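Local coordinates for EAL domain protein (PDB 6IJ2) that probably hydrolyses cyclic dinucleotides such as c-di-GMP and cGAMP as a phosphodiesterase, and here holds 5'-pGpG, at residues P212-V217 against A224-A229. The protein carries 1 engineered substitution. Residues are numbered along the deposited sequence; the frame is centred on the assembly and turned at random.
Sequences PLAEGV and AWLKAA. With CA (calcium ion), chain I; nucleotides of chain B.
Glu215 OE2 lies 2.3 Å from a calcium ion, just one residue past Ala214, whose methyl meets Leu226. The segments belong to one beta-alpha-beta unit of the TIM-barrel-like EAL domain, and they illustrate how such a barrel divides its labour: the carboxyl end of a strand serves the active site while its outer face receives a helix. The carboxylate is bidentate, OE1 being 2.5 Å from the same calcium ion. With CG anti to the carbonyl carbon (chi1 -61°) and CD extended beyond it (chi2 -176°), Glu215 reaches inward to the metal. OP3 of G1 of chain B, 2.3 Å from the calcium ion, shares that coordination with a water, Asp158 and Asp159, so protein and nucleotide phosphate are joined through the cation. Gly216 follows at positive phi (68°), and its CA lies 3.4 Å from O6 of G1 of chain B. On the outward side the contact is made by three buried apolar side chains, Ala214, Val217 and Leu226. From helix 220-229, Leu226 sends one branch across to the strand end, where CD1 approaches Ala214 CB at 3.9 Å. Met234 of the following strand also touches Leu226. The same methyl, Leu226 CD1, meets Val217 CG2 at 3.9 Å, bridging two carbons, Ala214 CB and Val217 CG2, that lie 4.3 Å apart.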
ATOM      1  N   PRO A 212       1.626  17.146  -3.123  1.00 28.13           N
ATOM      2  CA  PRO A 212       1.716  16.413  -1.865  1.00 26.86           C
ATOM      3  C   PRO A 212       1.231  17.240  -0.697  1.00 24.44           C
ATOM      4  O   PRO A 212       1.260  18.473  -0.715  1.00 27.19           O
ATOM      5  CB  PRO A 212       3.217  16.123  -1.734  1.00 28.55           C
ATOM      6  CG  PRO A 212       3.843  17.313  -2.383  1.00 26.94           C
ATOM      7  CD  PRO A 212       2.936  17.686  -3.533  1.00 28.68           C
ATOM      8  N   LEU A 213       0.780  16.524   0.331  1.00 21.80           N
ATOM      9  CA  LEU A 213       0.326  17.120   1.580  1.00 26.41           C
ATOM     10  C   LEU A 213       0.768  16.208   2.713  1.00 25.62           C
ATOM     11  O   LEU A 213       0.351  15.050   2.765  1.00 27.29           O
ATOM     12  CB  LEU A 213      -1.196  17.275   1.581  1.00 26.27           C
ATOM     13  CG  LEU A 213      -1.904  18.107   2.652  1.00 26.62           C
ATOM     14  CD1 LEU A 213      -3.325  18.402   2.193  1.00 27.23           C
ATOM     15  CD2 LEU A 213      -1.930  17.346   3.978  1.00 24.01           C
ATOM     16  N   ALA A 214       1.549  16.730   3.650  1.00 24.47           N
ATOM     17  CA  ALA A 214       2.054  15.914   4.746  1.00 25.69           C
ATOM     18  C   ALA A 214       1.090  15.965   5.927  1.00 24.19           C
ATOM     19  O   ALA A 214       0.817  17.049   6.460  1.00 25.98           O
ATOM     20  CB  ALA A 214       3.451  16.383   5.162  1.00 26.17           C
ATOM     21  N   GLU A 215       0.584  14.797   6.332  1.00 22.10           N
ATOM     22  CA  GLU A 215      -0.337  14.660   7.453  1.00 23.02           C
ATOM     23  C   GLU A 215       0.392  14.428   8.772  1.00 25.10           C
ATOM     24  O   GLU A 215       1.471  13.833   8.821  1.00 29.10           O
ATOM     25  CB  GLU A 215      -1.307  13.496   7.240  1.00 30.08           C
ATOM     26  CG  GLU A 215      -2.220  13.603   6.024  1.00 31.56           C
ATOM     27  CD  GLU A 215      -3.223  12.448   5.955  1.00 32.90           C
ATOM     28  OE1 GLU A 215      -4.394  12.712   5.651  1.00 31.14           O
ATOM     29  OE2 GLU A 215      -2.848  11.277   6.220  1.00 33.18           O
ATOM     30  N   GLY A 216      -0.243  14.874   9.853  1.00 26.75           N
ATOM     31  CA  GLY A 216       0.204  14.506  11.184  1.00 28.26           C
ATOM     32  C   GLY A 216       1.538  15.079  11.605  1.00 29.90           C
ATOM     33  O   GLY A 216       2.249  14.444  12.393  1.00 29.14           O
ATOM     34  N   VAL A 217       1.899  16.256  11.100  1.00 26.27           N
ATOM     35  CA  VAL A 217       3.117  16.924  11.546  1.00 26.82           C
ATOM     36  C   VAL A 217       2.944  17.343  12.996  1.00 31.04           C
ATOM     37  O   VAL A 217       1.976  18.029  13.342  1.00 32.16           O
ATOM     38  CB  VAL A 217       3.430  18.130  10.648  1.00 28.67           C
ATOM     39  CG1 VAL A 217       4.654  18.870  11.159  1.00 28.52           C
ATOM     40  CG2 VAL A 217       3.630  17.666   9.227  1.00 28.11           C
ATOM     41  N   ALA A 224      10.282  21.424   9.326  1.00 26.53           N
ATOM     42  CA  ALA A 224      11.395  22.078   8.644  1.00 28.72           C
ATOM     43  C   ALA A 224      12.041  21.141   7.635  1.00 29.18           C
ATOM     44  O   ALA A 224      12.466  21.578   6.552  1.00 27.04           O
ATOM     45  CB  ALA A 224      12.431  22.566   9.661  1.00 27.93           C
ATOM     46  N   TRP A 225      12.140  19.855   7.974  1.00 27.29           N
ATOM     47  CA  TRP A 225      12.667  18.893   7.019  1.00 25.23           C
ATOM     48  C   TRP A 225      11.755  18.804   5.802  1.00 24.94           C
ATOM     49  O   TRP A 225      12.220  18.854   4.655  1.00 25.40           O
ATOM     50  CB  TRP A 225      12.850  17.516   7.688  1.00 24.89           C
ATOM     51  CG  TRP A 225      13.665  16.636   6.830  1.00 27.68           C
ATOM     52  CD1 TRP A 225      15.026  16.436   6.906  1.00 27.39           C
ATOM     53  CD2 TRP A 225      13.211  15.866   5.717  1.00 27.06           C
ATOM     54  NE1 TRP A 225      15.428  15.614   5.909  1.00 28.98           N
ATOM     55  CE2 TRP A 225      14.341  15.236   5.166  1.00 25.75           C
ATOM     56  CE3 TRP A 225      11.958  15.646   5.131  1.00 30.54           C
ATOM     57  CZ2 TRP A 225      14.263  14.394   4.055  1.00 30.18           C
ATOM     58  CZ3 TRP A 225      11.881  14.810   4.025  1.00 30.83           C
ATOM     59  CH2 TRP A 225      13.026  14.195   3.501  1.00 30.57           C
ATOM     60  N   LEU A 226      10.441  18.700   6.038  1.00 25.02           N
ATOM     61  CA  LEU A 226       9.488  18.550   4.940  1.00 24.49           C
ATOM     62  C   LEU A 226       9.460  19.793   4.056  1.00 25.03           C
ATOM     63  O   LEU A 226       9.370  19.686   2.826  1.00 24.26           O
ATOM     64  CB  LEU A 226       8.096  18.262   5.507  1.00 21.94           C
ATOM     65  CG  LEU A 226       7.999  16.890   6.178  1.00 25.34           C
ATOM     66  CD1 LEU A 226       6.766  16.866   7.066  1.00 30.31           C
ATOM     67  CD2 LEU A 226       7.949  15.810   5.110  1.00 24.88           C
ATOM     68  N   LYS A 227       9.586  20.967   4.663  1.00 22.86           N
ATOM     69  CA  LYS A 227       9.596  22.202   3.877  1.00 25.36           C
ATOM     70  C   LYS A 227      10.823  22.247   2.978  1.00 31.10           C
ATOM     71  O   LYS A 227      10.738  22.642   1.807  1.00 25.97           O
ATOM     72  CB  LYS A 227       9.562  23.418   4.795  1.00 26.16           C
ATOM     73  CG  LYS A 227       9.439  24.760   4.044  1.00 28.23           C
ATOM     74  CD  LYS A 227       9.287  25.921   5.020  1.00 30.34           C
ATOM     75  CE  LYS A 227       9.323  27.274   4.309  1.00 43.28           C
ATOM     76  NZ  LYS A 227      10.728  27.630   3.937  1.00 49.53           N
ATOM     77  N   ALA A 228      11.978  21.844   3.512  1.00 25.32           N
ATOM     78  CA  ALA A 228      13.187  21.841   2.697  1.00 28.10           C
ATOM     79  C   ALA A 228      13.086  20.823   1.570  1.00 25.96           C
ATOM     80  O   ALA A 228      13.596  21.062   0.467  1.00 27.77           O
ATOM     81  CB  ALA A 228      14.408  21.545   3.569  1.00 33.99           C
ATOM     82  N   ALA A 229      12.401  19.705   1.819  1.00 24.84           N
ATOM     83  CA  ALA A 229      12.265  18.659   0.816  1.00 26.76           C
ATOM     84  C   ALA A 229      11.312  19.038  -0.311  1.00 24.75           C
ATOM     85  O   ALA A 229      11.307  18.355  -1.347  1.00 30.32           O
ATOM     86  CB  ALA A 229      11.808  17.355   1.482  1.00 28.87           C
TER
HETATM   87 CA    CA I 601      -4.911  10.308   5.683  1.00 29.69          CA
ATOM     88  OP3   G B   1      -6.123  10.503   7.676  1.00 44.09           O
ATOM     89  P     G B   1      -7.347  10.214   8.374  1.00 45.15           P
ATOM     90  OP1   G B   1      -8.426  11.014   7.882  1.00 44.57           O
ATOM     91  OP2   G B   1      -7.495   8.797   8.317  1.00 47.43           O
ATOM     92  O5'   G B   1      -6.997  10.594   9.860  1.00 45.04           O
ATOM     93  C5'   G B   1      -7.489  11.784  10.465  1.00 44.08           C
ATOM     94  C4'   G B   1      -7.282  11.724  11.959  1.00 45.19           C
ATOM     95  O4'   G B   1      -5.952  12.178  12.276  1.00 45.46           O
ATOM     96  C3'   G B   1      -8.227  12.576  12.813  1.00 45.65           C
ATOM     97  O3'   G B   1      -8.782  11.868  13.903  1.00 47.42           O
ATOM     98  C2'   G B   1      -7.316  13.666  13.358  1.00 44.70           C
ATOM     99  O2'   G B   1      -7.626  14.141  14.635  1.00 56.29           O
ATOM    100  C1'   G B   1      -5.991  12.930  13.448  1.00 45.20           C
ATOM    101  N9    G B   1      -4.842  13.824  13.459  1.00 45.30           N
ATOM    102  C8    G B   1      -4.716  15.016  12.792  1.00 42.91           C
ATOM    103  N7    G B   1      -3.565  15.591  12.987  1.00 42.87           N
ATOM    104  C5    G B   1      -2.887  14.721  13.824  1.00 44.39           C
ATOM    105  C6    G B   1      -1.583  14.807  14.374  1.00 45.38           C
ATOM    106  O6    G B   1      -0.754  15.696  14.238  1.00 44.99           O
ATOM    107  N1    G B   1      -1.295  13.715  15.179  1.00 47.41           N
ATOM    108  C2    G B   1      -2.147  12.669  15.413  1.00 48.98           C
ATOM    109  N2    G B   1      -1.681  11.703  16.199  1.00 50.93           N
ATOM    110  N3    G B   1      -3.357  12.569  14.894  1.00 47.49           N
ATOM    111  C4    G B   1      -3.659  13.622  14.114  1.00 45.43           C
TER
HETATM  112  O   HOH W   1      -3.800   8.437   6.526  1.00 27.81           O